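Long-range contacts in putative uncharacterized protein (Archaeoglobus fulgidus, PDB 3VU0), which is the C-terminal globular domain of an archaeal AglB, a member of the oligosaccharyltransferase family, folded as a mixed beta-sheet with helices packed around it: residues Y32-N42 against K50-A61; V88-V96 against F128-V138. All coordinates share one frame; numbering follows the deposited sequence.

Contact 1: residues Y32-N42 against K50-A61; sequences YAVLSWWDYGN and KAVVCNNFQAGA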
loop_
_atom_site.group_PDB
_atom_site.type_symbol
_atom_site.label_atom_id
_atom_site.label_comp_id
_atom_site.label_asym_id
_atom_site.label_seq_id
_atom_site.Cartn_x
_atom_site.Cartn_y
_atom_site.Cartn_z
ATOM N N TYR A 32 -3.591 12.906 -10.825
ATOM C CA TYR A 32 -3.242 12.316 -9.540
ATOM C C TYR A 32 -2.969 10.845 -9.773
ATOM O O TYR A 32 -3.290 10.309 -10.831
ATOM C CB TYR A 32 -4.384 12.491 -8.526
ATOM C CG TYR A 32 -5.604 11.632 -8.790
ATOM C CD1 TYR A 32 -5.676 10.319 -8.316
ATOM C CD2 TYR A 32 -6.679 12.123 -9.531
ATOM C CE1 TYR A 32 -6.792 9.518 -8.574
ATOM C CE2 TYR A 32 -7.796 11.332 -9.796
ATOM C CZ TYR A 32 -7.846 10.032 -9.315
ATOM O OH TYR A 32 -8.956 9.256 -9.569
ATOM N N ALA A 33 -2.366 10.192 -8.788
ATOM C CA ALA A 33 -2.072 8.774 -8.910
ATOM C C ALA A 33 -2.549 8.009 -7.682
ATOM O O ALA A 33 -2.800 8.589 -6.626
ATOM C CB ALA A 33 -0.571 8.566 -9.105
ATOM N N VAL A 34 -2.680 6.699 -7.844
ATOM C CA VAL A 34 -3.091 5.820 -6.765
ATOM C C VAL A 34 -1.854 5.017 -6.379
ATOM O O VAL A 34 -1.234 4.383 -7.233
ATOM C CB VAL A 34 -4.195 4.860 -7.228
ATOM C CG1 VAL A 34 -4.540 3.886 -6.107
ATOM C CG2 VAL A 34 -5.426 5.658 -7.653
ATOM N N LEU A 35 -1.490 5.049 -5.102
ATOM C CA LEU A 35 -0.314 4.317 -4.647
ATOM C C LEU A 35 -0.682 2.975 -4.028
ATOM O O LEU A 35 -1.588 2.881 -3.200
ATOM C CB LEU A 35 0.483 5.161 -3.640
ATOM C CG LEU A 35 1.856 4.644 -3.178
ATOM C CD1 LEU A 35 2.639 5.776 -2.526
ATOM C CD2 LEU A 35 1.686 3.480 -2.210
ATOM N N SER A 36 0.021 1.936 -4.461
ATOM C CA SER A 36 -0.182 0.583 -3.951
ATOM C C SER A 36 1.083 -0.195 -4.277
ATOM O O SER A 36 2.039 0.374 -4.808
ATOM C CB SER A 36 -1.379 -0.083 -4.628
ATOM O OG SER A 36 -1.728 -1.282 -3.956
ATOM N N TRP A 37 1.096 -1.486 -3.963
ATOM C CA TRP A 37 2.263 -2.310 -4.269
ATOM C C TRP A 37 2.245 -2.546 -5.782
ATOM O O TRP A 37 1.176 -2.625 -6.386
ATOM C CB TRP A 37 2.185 -3.639 -3.516
ATOM C CG TRP A 37 3.459 -4.444 -3.568
ATOM C CD1 TRP A 37 3.557 -5.795 -3.720
ATOM C CD2 TRP A 37 4.802 -3.954 -3.450
ATOM N NE1 TRP A 37 4.874 -6.178 -3.706
ATOM C CE2 TRP A 37 5.661 -5.071 -3.541
ATOM C CE3 TRP A 37 5.364 -2.682 -3.274
ATOM C CZ2 TRP A 37 7.058 -4.955 -3.462
ATOM C CZ3 TRP A 37 6.755 -2.567 -3.195
ATOM C CH2 TRP A 37 7.582 -3.697 -3.288
ATOM N N TRP A 38 3.417 -2.681 -6.395
ATOM C CA TRP A 38 3.473 -2.849 -7.843
ATOM C C TRP A 38 2.717 -4.045 -8.425
ATOM O O TRP A 38 2.284 -3.996 -9.574
ATOM C CB TRP A 38 4.932 -2.860 -8.327
ATOM C CG TRP A 38 5.684 -4.095 -7.993
ATOM C CD1 TRP A 38 6.321 -4.381 -6.820
ATOM C CD2 TRP A 38 5.864 -5.233 -8.838
ATOM N NE1 TRP A 38 6.888 -5.632 -6.882
ATOM C CE2 TRP A 38 6.621 -6.178 -8.112
ATOM C CE3 TRP A 38 5.459 -5.547 -10.143
ATOM C CZ2 TRP A 38 6.982 -7.420 -8.646
ATOM C CZ3 TRP A 38 5.820 -6.787 -10.676
ATOM C CH2 TRP A 38 6.574 -7.705 -9.924
ATOM N N ASP A 39 2.540 -5.107 -7.644
ATOM C CA ASP A 39 1.817 -6.281 -8.129
ATOM C C ASP A 39 0.405 -5.962 -8.628
ATOM O O ASP A 39 -0.106 -6.625 -9.532
ATOM C CB ASP A 39 1.674 -7.344 -7.027
ATOM C CG ASP A 39 2.994 -7.965 -6.621
ATOM O OD1 ASP A 39 3.963 -7.902 -7.406
ATOM O OD2 ASP A 39 3.046 -8.540 -5.516
ATOM N N TYR A 40 -0.225 -4.958 -8.028
ATOM C CA TYR A 40 -1.601 -4.598 -8.374
ATOM C C TYR A 40 -1.738 -3.450 -9.366
ATOM O O TYR A 40 -2.858 -3.090 -9.757
ATOM C CB TYR A 40 -2.358 -4.234 -7.093
ATOM C CG TYR A 40 -1.990 -5.094 -5.903
ATOM C CD1 TYR A 40 -2.211 -6.473 -5.916
ATOM C CD2 TYR A 40 -1.421 -4.528 -4.765
ATOM C CE1 TYR A 40 -1.873 -7.270 -4.815
ATOM C CE2 TYR A 40 -1.079 -5.310 -3.662
ATOM C CZ TYR A 40 -1.309 -6.678 -3.693
ATOM O OH TYR A 40 -0.980 -7.446 -2.597
ATOM N N GLY A 41 -0.609 -2.877 -9.767
ATOM C CA GLY A 41 -0.623 -1.752 -10.686
ATOM C C GLY A 41 -1.468 -1.908 -11.938
ATOM O O GLY A 41 -2.296 -1.044 -12.241
ATOM N N ASN A 42 -1.264 -3.002 -12.668
ATOM C CA ASN A 42 -2.009 -3.240 -13.900
ATOM C C ASN A 42 -3.513 -3.323 -13.687
ATOM O O ASN A 42 -4.286 -2.894 -14.545
ATOM C CB ASN A 42 -1.508 -4.512 -14.597
ATOM C CG ASN A 42 -0.115 -4.343 -15.178
ATOM O OD1 ASN A 42 0.200 -3.303 -15.747
ATOM N ND2 ASN A 42 0.718 -5.368 -15.046
ATOM N N LYS A 50 -7.264 4.043 -13.486
ATOM C CA LYS A 50 -6.664 5.120 -12.711
ATOM C C LYS A 50 -5.142 5.027 -12.753
ATOM O O LYS A 50 -4.579 3.933 -12.718
ATOM C CB LYS A 50 -7.154 5.052 -11.259
ATOM C CG LYS A 50 -8.673 5.077 -11.123
ATOM C CD LYS A 50 -9.221 6.472 -11.381
ATOM C CE LYS A 50 -10.737 6.466 -11.525
ATOM N NZ LYS A 50 -11.167 5.841 -12.801
ATOM N N ALA A 51 -4.483 6.180 -12.833
ATOM C CA ALA A 51 -3.027 6.240 -12.874
ATOM C C ALA A 51 -2.426 5.660 -11.592
ATOM O O ALA A 51 -2.987 5.818 -10.506
ATOM C CB ALA A 51 -2.572 7.687 -13.056
ATOM N N VAL A 52 -1.278 5.004 -11.718
ATOM C CA VAL A 52 -0.632 4.399 -10.557
ATOM C C VAL A 52 0.807 4.850 -10.336
ATOM O O VAL A 52 1.469 5.358 -11.245
ATOM C CB VAL A 52 -0.632 2.850 -10.661
ATOM C CG1 VAL A 52 -2.061 2.326 -10.673
ATOM C CG2 VAL A 52 0.105 2.408 -11.926
ATOM N N VAL A 53 1.281 4.660 -9.110
ATOM C CA VAL A 53 2.647 5.002 -8.763
ATOM C C VAL A 53 3.563 3.947 -9.374
ATOM O O VAL A 53 4.683 4.250 -9.772
ATOM C CB VAL A 53 2.847 5.025 -7.233
ATOM C CG1 VAL A 53 4.331 5.145 -6.894
ATOM C CG2 VAL A 53 2.073 6.185 -6.638
ATOM N N CYS A 54 3.075 2.710 -9.461
ATOM C CA CYS A 54 3.872 1.626 -10.031
ATOM C C CYS A 54 3.032 0.444 -10.506
ATOM O O CYS A 54 1.999 0.125 -9.917
ATOM C CB CYS A 54 4.902 1.144 -9.002
ATOM S SG CYS A 54 4.193 0.559 -7.442
ATOM N N ASN A 55 3.477 -0.197 -11.582
ATOM C CA ASN A 55 2.782 -1.363 -12.125
ATOM C C ASN A 55 3.784 -2.442 -12.534
ATOM O O ASN A 55 3.413 -3.500 -13.041
ATOM C CB ASN A 55 1.911 -0.971 -13.322
ATOM C CG ASN A 55 2.696 -0.265 -14.409
ATOM O OD1 ASN A 55 3.780 -0.699 -14.789
ATOM N ND2 ASN A 55 2.143 0.824 -14.923
ATOM N N ASN A 56 5.061 -2.158 -12.310
ATOM C CA ASN A 56 6.125 -3.103 -12.617
ATOM C C ASN A 56 7.176 -2.975 -11.529
ATOM O O ASN A 56 7.035 -2.160 -10.617
ATOM C CB ASN A 56 6.735 -2.821 -13.999
ATOM C CG ASN A 56 7.341 -1.436 -14.105
ATOM O OD1 ASN A 56 8.258 -1.086 -13.364
ATOM N ND2 ASN A 56 6.830 -0.638 -15.038
ATOM N N PHE A 57 8.230 -3.776 -11.615
ATOM C CA PHE A 57 9.267 -3.737 -10.597
ATOM C C PHE A 57 10.293 -2.620 -10.770
ATOM O O PHE A 57 10.773 -2.049 -9.789
ATOM C CB PHE A 57 10.005 -5.074 -10.541
ATOM C CG PHE A 57 11.091 -5.102 -9.518
ATOM C CD1 PHE A 57 10.783 -5.038 -8.166
ATOM C CD2 PHE A 57 12.427 -5.119 -9.903
ATOM C CE1 PHE A 57 11.788 -4.986 -7.210
ATOM C CE2 PHE A 57 13.440 -5.066 -8.952
ATOM C CZ PHE A 57 13.118 -4.998 -7.602
ATOM N N GLN A 58 10.628 -2.318 -12.019
ATOM C CA GLN A 58 11.620 -1.295 -12.322
ATOM C C GLN A 58 11.254 0.132 -11.910
ATOM O O GLN A 58 12.033 0.806 -11.232
ATOM C CB GLN A 58 11.943 -1.327 -13.819
ATOM C CG GLN A 58 13.413 -1.570 -14.133
ATOM C CD GLN A 58 13.673 -1.738 -15.618
ATOM O OE1 GLN A 58 13.190 -2.683 -16.239
ATOM N NE2 GLN A 58 14.435 -0.817 -16.195
ATOM N N ALA A 59 10.075 0.597 -12.309
ATOM C CA ALA A 59 9.667 1.960 -11.987
ATOM C C ALA A 59 8.592 2.099 -10.909
ATOM O O ALA A 59 7.616 1.346 -10.881
ATOM C CB ALA A 59 9.212 2.669 -13.262
ATOM N N GLY A 60 8.797 3.075 -10.026
ATOM C CA GLY A 60 7.848 3.363 -8.963
ATOM C C GLY A 60 7.745 2.410 -7.784
ATOM O O GLY A 60 7.316 2.818 -6.705
ATOM N N ALA A 61 8.129 1.153 -7.974
ATOM C CA ALA A 61 8.046 0.166 -6.901
ATOM C C ALA A 61 8.828 0.608 -5.672
ATOM O O ALA A 61 8.404 0.379 -4.542
ATOM C CB ALA A 61 8.561 -1.183 -7.390
HETATM O O HOH W 1 0.839 2.368 -7.396
HETATM O O HOH W 2 0.274 -0.312 -7.856
HETATM O O HOH W 3 1.194 -4.813 -12.091
#
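V34 carries the direct backbone pairing here: its N bonds A51 O at 2.8 Å, and its own O accepts from V53 N at 3.2 Å. The result is a single beta bridge that sets V34 beside V52. Branched V53 suits the next place, since CG2 presses on L35 CB (3.5 Å), while L35 also meets F67 and F68 of helix 61-69. From V34 O onward, waters continue the link: one molecule joins V34 O, S36 N and C54 N, a second W37 O and C54 O, a third W38 O, N42 N and N55 O. G41, with no side chain, lets the two backbones close to 3.7 Å between its CA and N55 CA. In W38, CG lies between the backbone N and carbonyl carbon (chi1 73°), which brings the indole against the N56-F57 backbone, with F57 N over one face. F57 CB sits over the six-membered ring of W38, 4.2 Å from its centroid, and the F57 edge meets the five-membered ring in an edge-to-face pair; D39 OD1 covers the face opposite F57 N. Compact C54 fits SG against W38 CB (3.6 Å). Further out, D39 forms a salt bridge with K104. W37 to G41 spell WWDYG, the signature motif of the AglB/STT3 family.

Contact 2: residues V88-V96 against F128-V138; sequences VVTVEELTV and FNKTMLYKLHV
H137 reaches from its helix to T90 and the turn after it, touching something with nearly every atom. Its CB rests 3.6 Å from T90 OG1. CG is anti to the backbone N (chi1 -162°), which carries the imidazole out to T90 and the turn at V91-E92; T95, crossing the H137 side chain at about a right angle, sets CG2 against CG and CD2. ND1 meets T90 OG1 at 2.8 Å, near the ring plane; a histidine nitrogen and a hydroxyl can each give or take the proton, so the two suit each other. At the tip, CE1 lies 3.3 Å from E92 N and NE2 approaches E92 CB, while V91 O stands over one ring face. This is helix-on-sheet packing of an alpha/beta fold: helix 132-138 crosses strand 88-91 almost at right angles (85°), their axes 8.5 Å apart. Leucines suit the helix side that faces the strand: L136 CD1 meets V88 CG1, and L133 CD1 lies 4.1 Å from T90 CG2, while L133 CD2 reaches L94. T95 OG1 is held by E92 O, a bond of 2.7 Å lying in the carbonyl plane on a lone pair. Over one face of the F128 ring, V96 CG2 makes a CH-pi contact 4.0 Å from the centroid; the buried V96 N, which has no hydrogen-bond partner, lies over that ring too.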
loop_
_atom_site.group_PDB
_atom_site.type_symbol
_atom_site.label_atom_id
_atom_site.label_comp_id
_atom_site.label_asym_id
_atom_site.label_seq_id
_atom_site.Cartn_x
_atom_site.Cartn_y
_atom_site.Cartn_z
ATOM N N VAL A 88 -4.512 5.724 -1.572
ATOM C CA VAL A 88 -3.597 4.623 -1.292
ATOM C C VAL A 88 -4.416 3.348 -1.139
ATOM O O VAL A 88 -5.474 3.361 -0.523
ATOM C CB VAL A 88 -2.811 4.861 0.015
ATOM C CG1 VAL A 88 -1.916 3.660 0.311
ATOM C CG2 VAL A 88 -1.977 6.132 -0.099
ATOM N N VAL A 89 -3.937 2.254 -1.724
ATOM C CA VAL A 89 -4.628 0.976 -1.617
ATOM C C VAL A 89 -3.732 -0.038 -0.917
ATOM O O VAL A 89 -2.604 -0.287 -1.347
ATOM C CB VAL A 89 -5.022 0.421 -3.011
ATOM C CG1 VAL A 89 -5.680 -0.952 -2.867
ATOM C CG2 VAL A 89 -5.974 1.380 -3.696
ATOM N N THR A 90 -4.226 -0.599 0.181
ATOM C CA THR A 90 -3.470 -1.601 0.924
ATOM C C THR A 90 -4.185 -2.937 0.798
ATOM O O THR A 90 -5.382 -2.987 0.525
ATOM C CB THR A 90 -3.338 -1.239 2.429
ATOM O OG1 THR A 90 -4.640 -1.164 3.021
ATOM C CG2 THR A 90 -2.629 0.099 2.594
ATOM N N VAL A 91 -3.448 -4.023 1.003
ATOM C CA VAL A 91 -4.024 -5.359 0.886
ATOM C C VAL A 91 -3.510 -6.214 2.036
ATOM O O VAL A 91 -2.344 -6.110 2.414
ATOM C CB VAL A 91 -3.623 -6.001 -0.461
ATOM C CG1 VAL A 91 -4.362 -7.315 -0.661
ATOM C CG2 VAL A 91 -3.922 -5.037 -1.595
ATOM N N GLU A 92 -4.372 -7.062 2.588
ATOM C CA GLU A 92 -3.979 -7.895 3.721
ATOM C C GLU A 92 -2.723 -8.743 3.505
ATOM O O GLU A 92 -1.919 -8.883 4.424
ATOM C CB GLU A 92 -5.137 -8.803 4.164
ATOM C CG GLU A 92 -4.864 -9.505 5.499
ATOM C CD GLU A 92 -6.001 -10.409 5.954
ATOM O OE1 GLU A 92 -5.878 -11.027 7.036
ATOM O OE2 GLU A 92 -7.017 -10.502 5.235
ATOM N N GLU A 93 -2.541 -9.298 2.308
ATOM C CA GLU A 93 -1.358 -10.129 2.049
ATOM C C GLU A 93 -0.032 -9.363 2.172
ATOM O O GLU A 93 1.033 -9.967 2.179
ATOM C CB GLU A 93 -1.449 -10.798 0.666
ATOM C CG GLU A 93 -1.421 -9.843 -0.520
ATOM C CD GLU A 93 -1.422 -10.561 -1.873
ATOM O OE1 GLU A 93 -1.391 -9.873 -2.912
ATOM O OE2 GLU A 93 -1.450 -11.809 -1.904
ATOM N N LEU A 94 -0.102 -8.039 2.276
ATOM C CA LEU A 94 1.098 -7.210 2.416
ATOM C C LEU A 94 1.531 -7.093 3.879
ATOM O O LEU A 94 2.682 -6.776 4.174
ATOM C CB LEU A 94 0.839 -5.793 1.895
ATOM C CG LEU A 94 0.416 -5.585 0.441
ATOM C CD1 LEU A 94 0.288 -4.086 0.161
ATOM C CD2 LEU A 94 1.434 -6.214 -0.479
ATOM N N THR A 95 0.599 -7.341 4.789
ATOM C CA THR A 95 0.873 -7.218 6.212
ATOM C C THR A 95 1.481 -8.464 6.836
ATOM O O THR A 95 1.404 -9.559 6.283
ATOM C CB THR A 95 -0.412 -6.879 6.988
ATOM O OG1 THR A 95 -1.304 -7.997 6.934
ATOM C CG2 THR A 95 -1.105 -5.661 6.376
ATOM N N VAL A 96 2.091 -8.280 7.999
ATOM C CA VAL A 96 2.697 -9.388 8.724
ATOM C C VAL A 96 1.592 -10.014 9.563
ATOM O O VAL A 96 0.857 -9.306 10.250
ATOM C CB VAL A 96 3.832 -8.894 9.644
ATOM C CG1 VAL A 96 4.378 -10.049 10.481
ATOM C CG2 VAL A 96 4.947 -8.290 8.798
ATOM N N PHE A 128 7.591 -3.738 11.484
ATOM C CA PHE A 128 6.313 -3.625 10.778
ATOM C C PHE A 128 5.292 -2.804 11.564
ATOM O O PHE A 128 4.585 -1.963 11.001
ATOM C CB PHE A 128 5.720 -5.010 10.504
ATOM C CG PHE A 128 4.298 -4.969 10.019
ATOM C CD1 PHE A 128 3.994 -4.491 8.744
ATOM C CD2 PHE A 128 3.255 -5.350 10.859
ATOM C CE1 PHE A 128 2.671 -4.389 8.317
ATOM C CE2 PHE A 128 1.923 -5.252 10.441
ATOM C CZ PHE A 128 1.633 -4.770 9.171
ATOM N N ASN A 129 5.220 -3.041 12.866
ATOM C CA ASN A 129 4.253 -2.340 13.690
ATOM C C ASN A 129 4.439 -0.828 13.789
ATOM O O ASN A 129 3.568 -0.138 14.305
ATOM C CB ASN A 129 4.196 -2.971 15.087
ATOM C CG ASN A 129 3.570 -4.363 15.068
ATOM O OD1 ASN A 129 2.775 -4.685 14.182
ATOM N ND2 ASN A 129 3.914 -5.186 16.054
ATOM N N LYS A 130 5.554 -0.312 13.274
ATOM C CA LYS A 130 5.819 1.129 13.306
ATOM C C LYS A 130 5.646 1.763 11.922
ATOM O O LYS A 130 5.769 2.980 11.769
ATOM C CB LYS A 130 7.255 1.401 13.767
ATOM C CG LYS A 130 7.626 0.857 15.134
ATOM C CD LYS A 130 9.131 0.984 15.356
ATOM C CE LYS A 130 9.554 0.378 16.682
ATOM N NZ LYS A 130 11.039 0.366 16.811
ATOM N N THR A 131 5.357 0.944 10.916
ATOM C CA THR A 131 5.238 1.452 9.553
ATOM C C THR A 131 3.880 1.999 9.127
ATOM O O THR A 131 2.855 1.770 9.769
ATOM C CB THR A 131 5.626 0.376 8.522
ATOM O OG1 THR A 131 4.598 -0.623 8.471
ATOM C CG2 THR A 131 6.953 -0.278 8.896
HETATM N N MSE A 132 3.902 2.724 8.012
HETATM C CA MSE A 132 2.702 3.301 7.426
HETATM C C MSE A 132 1.728 2.190 7.044
HETATM O O MSE A 132 0.520 2.339 7.196
HETATM C CB MSE A 132 3.066 4.107 6.175
HETATM C CG MSE A 132 3.710 5.450 6.468
HETATM SE SE MSE A 132 2.482 6.595 7.419
HETATM C CE MSE A 132 1.070 6.666 6.099
ATOM N N LEU A 133 2.263 1.086 6.532
ATOM C CA LEU A 133 1.434 -0.046 6.131
ATOM C C LEU A 133 0.606 -0.531 7.313
ATOM O O LEU A 133 -0.571 -0.844 7.173
ATOM C CB LEU A 133 2.308 -1.185 5.605
ATOM C CG LEU A 133 1.564 -2.457 5.181
ATOM C CD1 LEU A 133 0.454 -2.118 4.197
ATOM C CD2 LEU A 133 2.553 -3.437 4.557
ATOM N N TYR A 134 1.230 -0.589 8.483
ATOM C CA TYR A 134 0.541 -1.011 9.696
ATOM C C TYR A 134 -0.509 0.021 10.117
ATOM O O TYR A 134 -1.659 -0.320 10.373
ATOM C CB TYR A 134 1.543 -1.187 10.840
ATOM C CG TYR A 134 0.881 -1.451 12.172
ATOM C CD1 TYR A 134 0.505 -2.739 12.539
ATOM C CD2 TYR A 134 0.609 -0.405 13.055
ATOM C CE1 TYR A 134 -0.127 -2.987 13.757
ATOM C CE2 TYR A 134 -0.025 -0.642 14.274
ATOM C CZ TYR A 134 -0.388 -1.934 14.616
ATOM O OH TYR A 134 -1.004 -2.174 15.820
ATOM N N LYS A 135 -0.105 1.284 10.191
ATOM C CA LYS A 135 -1.013 2.344 10.610
ATOM C C LYS A 135 -2.195 2.506 9.663
ATOM O O LYS A 135 -3.266 2.962 10.072
ATOM C CB LYS A 135 -0.249 3.663 10.750
ATOM C CG LYS A 135 0.890 3.570 11.752
ATOM C CD LYS A 135 1.754 4.814 11.755
ATOM C CE LYS A 135 2.980 4.616 12.633
ATOM N NZ LYS A 135 3.809 5.849 12.692
ATOM N N LEU A 136 -2.002 2.126 8.400
ATOM C CA LEU A 136 -3.072 2.202 7.413
ATOM C C LEU A 136 -3.970 0.970 7.461
ATOM O O LEU A 136 -5.107 1.029 7.931
ATOM C CB LEU A 136 -2.505 2.336 5.984
ATOM C CG LEU A 136 -1.862 3.670 5.591
ATOM C CD1 LEU A 136 -1.161 3.522 4.247
ATOM C CD2 LEU A 136 -2.926 4.753 5.518
ATOM N N HIS A 137 -3.446 -0.155 6.989
ATOM C CA HIS A 137 -4.238 -1.374 6.923
ATOM C C HIS A 137 -4.694 -1.951 8.252
ATOM O O HIS A 137 -5.864 -2.297 8.400
ATOM C CB HIS A 137 -3.500 -2.462 6.143
ATOM C CG HIS A 137 -4.403 -3.562 5.673
ATOM N ND1 HIS A 137 -4.970 -3.572 4.416
ATOM C CD2 HIS A 137 -4.908 -4.636 6.324
ATOM C CE1 HIS A 137 -5.789 -4.606 4.314
ATOM N NE2 HIS A 137 -5.771 -5.267 5.459
ATOM N N VAL A 138 -3.785 -2.062 9.217
ATOM C CA VAL A 138 -4.157 -2.630 10.508
ATOM C C VAL A 138 -4.957 -1.681 11.399
ATOM O O VAL A 138 -5.999 -2.066 11.923
ATOM C CB VAL A 138 -2.914 -3.130 11.289
ATOM C CG1 VAL A 138 -3.346 -3.720 12.633
ATOM C CG2 VAL A 138 -2.180 -4.188 10.474
#

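From the N terminus, contact 1 comes first: residues 50-61 turn back on 32-42 after only seven intervening residues, which include most of helix 41-46. The chain then runs through helices 61-69 and 73-83 into strand 85-91, where contact 2 opens; it closes 31 residues later, past helix 105-112 and at the end of helix 121-128. The two loops are in series, neither nested nor crossed. They meet because strands 33-35 and 85-91 are parallel neighbours in one sheet, with L35 O bonded to V89 N and Y40 OH to E93. Helix 61-69 is shared: its F67 and F68 touch L35 in contact 1, and V88, T90 and L136 in contact 2.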